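Local coordinates for galacto-N-biose/lacto-N-biose I transporter substrate-binding protein (Bifidobacterium longum, PDB 2Z8F), which binds galacto-N-biose, lacto-N-biose and the milk sugar lacto-N-tetraose, probably delivering such sugars to an ABC transporter for uptake, at residues W192-E205 / F392-K404. Residues are numbered along the deposited sequence; the frame is centred on the assembly and turned at random.
With NA (sodium ion), chain G; NA (sodium ion), chain H.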
loop_
_atom_site.group_PDB
_atom_site.type_symbol
_atom_site.label_atom_id
_atom_site.label_comp_id
_atom_site.label_asym_id
_atom_site.label_seq_id
_atom_site.Cartn_x
_atom_site.Cartn_y
_atom_site.Cartn_z
ATOM N N TRP A 192 1.718 11.460 -11.925
ATOM C CA TRP A 192 1.715 12.865 -11.528
ATOM C C TRP A 192 3.084 13.536 -11.614
ATOM O O TRP A 192 3.166 14.757 -11.597
ATOM C CB TRP A 192 1.282 12.976 -10.059
ATOM C CG TRP A 192 -0.148 12.673 -9.813
ATOM C CD1 TRP A 192 -1.130 12.420 -10.739
ATOM C CD2 TRP A 192 -0.798 12.678 -8.534
ATOM N NE1 TRP A 192 -2.350 12.224 -10.116
ATOM C CE2 TRP A 192 -2.170 12.403 -8.760
ATOM C CE3 TRP A 192 -0.348 12.912 -7.224
ATOM C CZ2 TRP A 192 -3.103 12.322 -7.723
ATOM C CZ3 TRP A 192 -1.274 12.843 -6.198
ATOM C CH2 TRP A 192 -2.629 12.549 -6.446
ATOM N N TYR A 193 4.149 12.739 -11.635
ATOM C CA TYR A 193 5.506 13.255 -11.438
ATOM C C TYR A 193 6.444 12.702 -12.488
ATOM O O TYR A 193 6.516 11.484 -12.668
ATOM C CB TYR A 193 6.040 12.857 -10.060
ATOM C CG TYR A 193 5.127 13.246 -8.911
ATOM C CD1 TYR A 193 4.888 14.591 -8.607
ATOM C CD2 TYR A 193 4.528 12.269 -8.118
ATOM C CE1 TYR A 193 4.023 14.949 -7.561
ATOM C CE2 TYR A 193 3.670 12.618 -7.057
ATOM C CZ TYR A 193 3.446 13.954 -6.777
ATOM O OH TYR A 193 2.627 14.297 -5.712
ATOM N N LYS A 194 7.113 13.591 -13.216
ATOM C CA LYS A 194 8.116 13.149 -14.191
ATOM C C LYS A 194 9.351 14.025 -14.149
ATOM O O LYS A 194 9.246 15.239 -13.962
ATOM C CB LYS A 194 7.555 13.115 -15.612
ATOM C CG LYS A 194 6.691 14.266 -16.002
ATOM C CD LYS A 194 6.804 14.515 -17.506
ATOM C CE LYS A 194 5.968 15.715 -17.917
ATOM N NZ LYS A 194 6.111 16.022 -19.373
ATOM N N VAL A 195 10.518 13.393 -14.292
ATOM C CA VAL A 195 11.770 14.117 -14.413
ATOM C C VAL A 195 11.930 14.484 -15.883
ATOM O O VAL A 195 11.812 13.625 -16.766
ATOM C CB VAL A 195 12.975 13.292 -13.930
ATOM C CG1 VAL A 195 14.264 13.982 -14.276
ATOM C CG2 VAL A 195 12.909 13.123 -12.420
ATOM N N LYS A 196 12.145 15.767 -16.129
ATOM C CA LYS A 196 12.414 16.225 -17.480
ATOM C C LYS A 196 13.786 16.862 -17.436
ATOM O O LYS A 196 13.926 18.078 -17.325
ATOM C CB LYS A 196 11.319 17.178 -17.967
ATOM C CG LYS A 196 10.072 16.453 -18.444
ATOM C CD LYS A 196 9.461 17.100 -19.700
ATOM C CE LYS A 196 10.527 17.487 -20.735
ATOM N NZ LYS A 196 9.978 17.801 -22.103
ATOM N N GLY A 197 14.797 16.000 -17.471
ATOM C CA GLY A 197 16.191 16.400 -17.515
ATOM C C GLY A 197 16.679 17.062 -16.249
ATOM O O GLY A 197 17.068 16.387 -15.302
ATOM N N ASP A 198 16.648 18.383 -16.244
ATOM C CA ASP A 198 17.221 19.174 -15.170
ATOM C C ASP A 198 16.177 19.556 -14.112
ATOM O O ASP A 198 16.508 20.227 -13.134
ATOM C CB ASP A 198 17.953 20.423 -15.718
ATOM C CG ASP A 198 17.048 21.374 -16.521
ATOM O OD1 ASP A 198 17.470 22.537 -16.756
ATOM O OD2 ASP A 198 15.925 21.003 -16.939
ATOM N N SER A 199 14.936 19.117 -14.316
ATOM C CA SER A 199 13.811 19.551 -13.485
ATOM C C SER A 199 12.703 18.498 -13.395
ATOM O O SER A 199 12.525 17.671 -14.282
ATOM C CB SER A 199 13.225 20.859 -14.037
ATOM O OG SER A 199 14.165 21.921 -13.943
ATOM N N TRP A 200 11.978 18.515 -12.280
ATOM C CA TRP A 200 10.708 17.813 -12.198
ATOM C C TRP A 200 9.573 18.591 -12.846
ATOM O O TRP A 200 9.529 19.835 -12.787
ATOM C CB TRP A 200 10.353 17.634 -10.725
ATOM C CG TRP A 200 11.168 16.601 -10.047
ATOM C CD1 TRP A 200 12.357 16.784 -9.404
ATOM C CD2 TRP A 200 10.862 15.201 -9.951
ATOM N NE1 TRP A 200 12.807 15.579 -8.900
ATOM C CE2 TRP A 200 11.912 14.595 -9.226
ATOM C CE3 TRP A 200 9.799 14.408 -10.399
ATOM C CZ2 TRP A 200 11.941 13.219 -8.953
ATOM C CZ3 TRP A 200 9.821 13.039 -10.127
ATOM C CH2 TRP A 200 10.884 12.462 -9.402
ATOM N N VAL A 201 8.635 17.852 -13.429
ATOM C CA VAL A 201 7.351 18.391 -13.874
ATOM C C VAL A 201 6.241 17.697 -13.086
ATOM O O VAL A 201 6.182 16.464 -13.035
ATOM C CB VAL A 201 7.129 18.196 -15.388
ATOM C CG1 VAL A 201 5.771 18.757 -15.821
ATOM C CG2 VAL A 201 8.247 18.885 -16.140
ATOM N N VAL A 202 5.379 18.513 -12.489
ATOM C CA VAL A 202 4.341 18.039 -11.577
ATOM C C VAL A 202 2.994 18.382 -12.187
ATOM O O VAL A 202 2.770 19.544 -12.587
ATOM C CB VAL A 202 4.445 18.759 -10.210
ATOM C CG1 VAL A 202 3.299 18.326 -9.257
ATOM C CG2 VAL A 202 5.805 18.528 -9.605
ATOM N N ASN A 203 2.100 17.399 -12.278
ATOM C CA ASN A 203 0.692 17.674 -12.538
ATOM C C ASN A 203 -0.167 16.630 -11.844
ATOM O O ASN A 203 -0.318 15.509 -12.342
ATOM C CB ASN A 203 0.383 17.698 -14.031
ATOM C CG ASN A 203 -1.108 17.886 -14.312
ATOM O OD1 ASN A 203 -1.892 18.349 -13.446
ATOM N ND2 ASN A 203 -1.513 17.542 -15.537
ATOM N N THR A 204 -0.679 16.995 -10.660
ATOM C CA THR A 204 -1.537 16.101 -9.885
ATOM C C THR A 204 -3.001 16.266 -10.223
ATOM O O THR A 204 -3.867 15.679 -9.552
ATOM C CB THR A 204 -1.354 16.360 -8.371
ATOM O OG1 THR A 204 -1.820 17.681 -8.063
ATOM C CG2 THR A 204 0.085 16.256 -7.999
ATOM N N GLU A 205 -3.289 17.064 -11.271
ATOM C CA GLU A 205 -4.652 17.362 -11.693
ATOM C C GLU A 205 -4.901 16.778 -13.068
ATOM O O GLU A 205 -5.293 17.465 -14.008
ATOM C CB GLU A 205 -4.889 18.869 -11.657
ATOM C CG GLU A 205 -4.893 19.354 -10.205
ATOM C CD GLU A 205 -5.041 20.835 -10.067
ATOM O OE1 GLU A 205 -4.019 21.527 -10.259
ATOM O OE2 GLU A 205 -6.160 21.285 -9.723
ATOM N N PHE A 392 -6.637 17.388 -4.861
ATOM C CA PHE A 392 -5.674 17.353 -5.957
ATOM C C PHE A 392 -5.042 18.680 -6.302
ATOM O O PHE A 392 -3.865 18.738 -6.628
ATOM C CB PHE A 392 -6.340 16.754 -7.194
ATOM C CG PHE A 392 -6.868 15.362 -6.948
ATOM C CD1 PHE A 392 -5.977 14.283 -6.834
ATOM C CD2 PHE A 392 -8.238 15.142 -6.791
ATOM C CE1 PHE A 392 -6.470 12.967 -6.568
ATOM C CE2 PHE A 392 -8.722 13.834 -6.551
ATOM C CZ PHE A 392 -7.820 12.769 -6.428
ATOM N N SER A 393 -5.805 19.764 -6.153
ATOM C CA SER A 393 -5.203 21.083 -6.323
ATOM C C SER A 393 -4.229 21.379 -5.184
ATOM O O SER A 393 -3.153 21.922 -5.410
ATOM C CB SER A 393 -6.270 22.172 -6.479
ATOM O OG SER A 393 -7.123 22.212 -5.369
ATOM N N ASP A 394 -4.568 20.976 -3.963
ATOM C CA ASP A 394 -3.601 21.116 -2.888
ATOM C C ASP A 394 -2.367 20.231 -3.029
ATOM O O ASP A 394 -1.248 20.662 -2.731
ATOM C CB ASP A 394 -4.262 20.820 -1.542
ATOM C CG ASP A 394 -5.275 21.878 -1.128
ATOM O OD1 ASP A 394 -5.523 22.856 -1.880
ATOM O OD2 ASP A 394 -5.849 21.763 0.000
ATOM N N ALA A 395 -2.575 18.985 -3.470
ATOM C CA ALA A 395 -1.459 18.109 -3.756
ATOM C C ALA A 395 -0.480 18.766 -4.762
ATOM O O ALA A 395 0.734 18.642 -4.623
ATOM C CB ALA A 395 -1.955 16.748 -4.276
ATOM N N GLN A 396 -1.028 19.423 -5.785
ATOM C CA GLN A 396 -0.178 20.086 -6.788
ATOM C C GLN A 396 0.775 21.091 -6.137
ATOM O O GLN A 396 2.000 21.045 -6.325
ATOM C CB GLN A 396 -1.048 20.784 -7.842
ATOM C CG GLN A 396 -0.247 21.632 -8.844
ATOM C CD GLN A 396 0.539 20.814 -9.831
ATOM O OE1 GLN A 396 0.231 19.645 -10.088
ATOM N NE2 GLN A 396 1.589 21.411 -10.382
ATOM N N THR A 397 0.190 22.004 -5.367
ATOM C CA THR A 397 0.951 23.026 -4.695
ATOM C C THR A 397 1.937 22.464 -3.662
ATOM O O THR A 397 3.098 22.877 -3.621
ATOM C CB THR A 397 -0.025 24.017 -4.046
ATOM O OG1 THR A 397 -0.946 24.479 -5.054
ATOM C CG2 THR A 397 0.744 25.165 -3.572
ATOM N N THR A 398 1.492 21.524 -2.831
ATOM C CA THR A 398 2.404 20.901 -1.869
ATOM C C THR A 398 3.555 20.093 -2.518
ATOM O O THR A 398 4.696 20.076 -2.025
ATOM C CB THR A 398 1.624 20.047 -0.858
ATOM O OG1 THR A 398 0.706 20.907 -0.163
ATOM C CG2 THR A 398 2.568 19.424 0.162
ATOM N N SER A 399 3.266 19.460 -3.646
ATOM C CA SER A 399 4.277 18.725 -4.395
ATOM C C SER A 399 5.375 19.678 -4.872
ATOM O O SER A 399 6.557 19.452 -4.619
ATOM C CB SER A 399 3.655 18.032 -5.614
ATOM O OG SER A 399 2.743 16.999 -5.256
ATOM N N VAL A 400 4.974 20.749 -5.573
ATOM C CA VAL A 400 5.952 21.724 -6.025
ATOM C C VAL A 400 6.755 22.337 -4.857
ATOM O O VAL A 400 7.997 22.394 -4.904
ATOM C CB VAL A 400 5.267 22.811 -6.871
ATOM C CG1 VAL A 400 6.271 23.889 -7.197
ATOM C CG2 VAL A 400 4.658 22.179 -8.157
ATOM N N ASP A 401 6.069 22.732 -3.784
ATOM C CA ASP A 401 6.735 23.338 -2.629
ATOM C C ASP A 401 7.738 22.378 -1.996
ATOM O O ASP A 401 8.838 22.758 -1.606
ATOM C CB ASP A 401 5.705 23.769 -1.573
ATOM C CG ASP A 401 4.815 24.921 -2.037
ATOM O OD1 ASP A 401 5.077 25.469 -3.120
ATOM O OD2 ASP A 401 3.840 25.232 -1.313
ATOM N N THR A 402 7.342 21.117 -1.895
ATOM C CA THR A 402 8.174 20.125 -1.224
ATOM C C THR A 402 9.458 19.855 -2.028
ATOM O O THR A 402 10.533 19.789 -1.465
ATOM C CB THR A 402 7.366 18.842 -0.939
ATOM O OG1 THR A 402 6.240 19.158 -0.096
ATOM C CG2 THR A 402 8.238 17.778 -0.247
ATOM N N LEU A 403 9.336 19.742 -3.350
ATOM C CA LEU A 403 10.502 19.554 -4.216
ATOM C C LEU A 403 11.477 20.724 -4.047
ATOM O O LEU A 403 12.677 20.518 -3.873
ATOM C CB LEU A 403 10.053 19.450 -5.682
ATOM C CG LEU A 403 9.400 18.110 -6.052
ATOM C CD1 LEU A 403 8.722 18.190 -7.416
ATOM C CD2 LEU A 403 10.449 16.987 -6.041
ATOM N N LYS A 404 10.951 21.947 -4.087
ATOM C CA LYS A 404 11.763 23.152 -3.872
ATOM C C LYS A 404 12.424 23.165 -2.500
ATOM O O LYS A 404 13.599 23.550 -2.375
ATOM C CB LYS A 404 10.913 24.409 -4.039
ATOM C CG LYS A 404 10.585 24.748 -5.472
ATOM C CD LYS A 404 9.613 25.927 -5.479
ATOM C CE LYS A 404 9.600 26.644 -6.809
ATOM N NZ LYS A 404 8.507 27.667 -6.844
HETATM NA NA NA G . 14.401 22.175 -18.057
HETATM NA NA NA H . -7.106 23.546 -0.241
HETATM O O HOH W 1 12.987 20.583 -17.462
HETATM O O HOH W 2 15.958 23.835 -18.792
HETATM O O HOH W 3 14.125 23.335 -16.317
HETATM O O HOH W 4 12.914 23.200 -19.115
HETATM O O HOH W 5 14.888 21.197 -19.875
#
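Gln396 makes two of the four hydrogen bonds between helix 392-404 and segment 192-205, both to the chain leaving the hairpin, Val202 to Thr204. Its CB lies 3.2 Å from Thr204 OG1. CG leaves anti to the backbone N, passing near Glu205 OE1, and a bend at chi2 (72°) lays the amide alongside that backbone. There Gln396 OE1 accepts from Thr204 N at 2.9 Å, nearly along the C=O axis, while Gln396 NE2 donates to Val202 O at 3.1 Å; Val202 O lies close to the amide plane of Gln396, but NE2 comes from well above the plane of the Val202 carbonyl. With both ends bonded, the flip of the amide is settled. Thr204 OG1 donates to Phe392 O (2.7 Å), a carbonyl that also takes the helical bond from Gln396 N. Further along, Tyr193 OH donates to Ser399 OG, 2.7 Å away at the ring edge, and Ser399 OG in turn donates to Ala395 O. Toward the helix's C-terminal side Val202 packs on Ser399, Val400 and Leu403; Leu403 CD2 makes a CH-pi contact over one face of the Trp200 indole, whose other face meets Val195 CG2. At the opposite end, Trp192 and Phe392 meet rim to rim, planes at 87°. Strand 199-202 runs antiparallel to the helix, at 170°, with helices 178-187 and 207-221 packed round Trp192 and Phe392, and helix 367-380 against Tyr193 and Ser399.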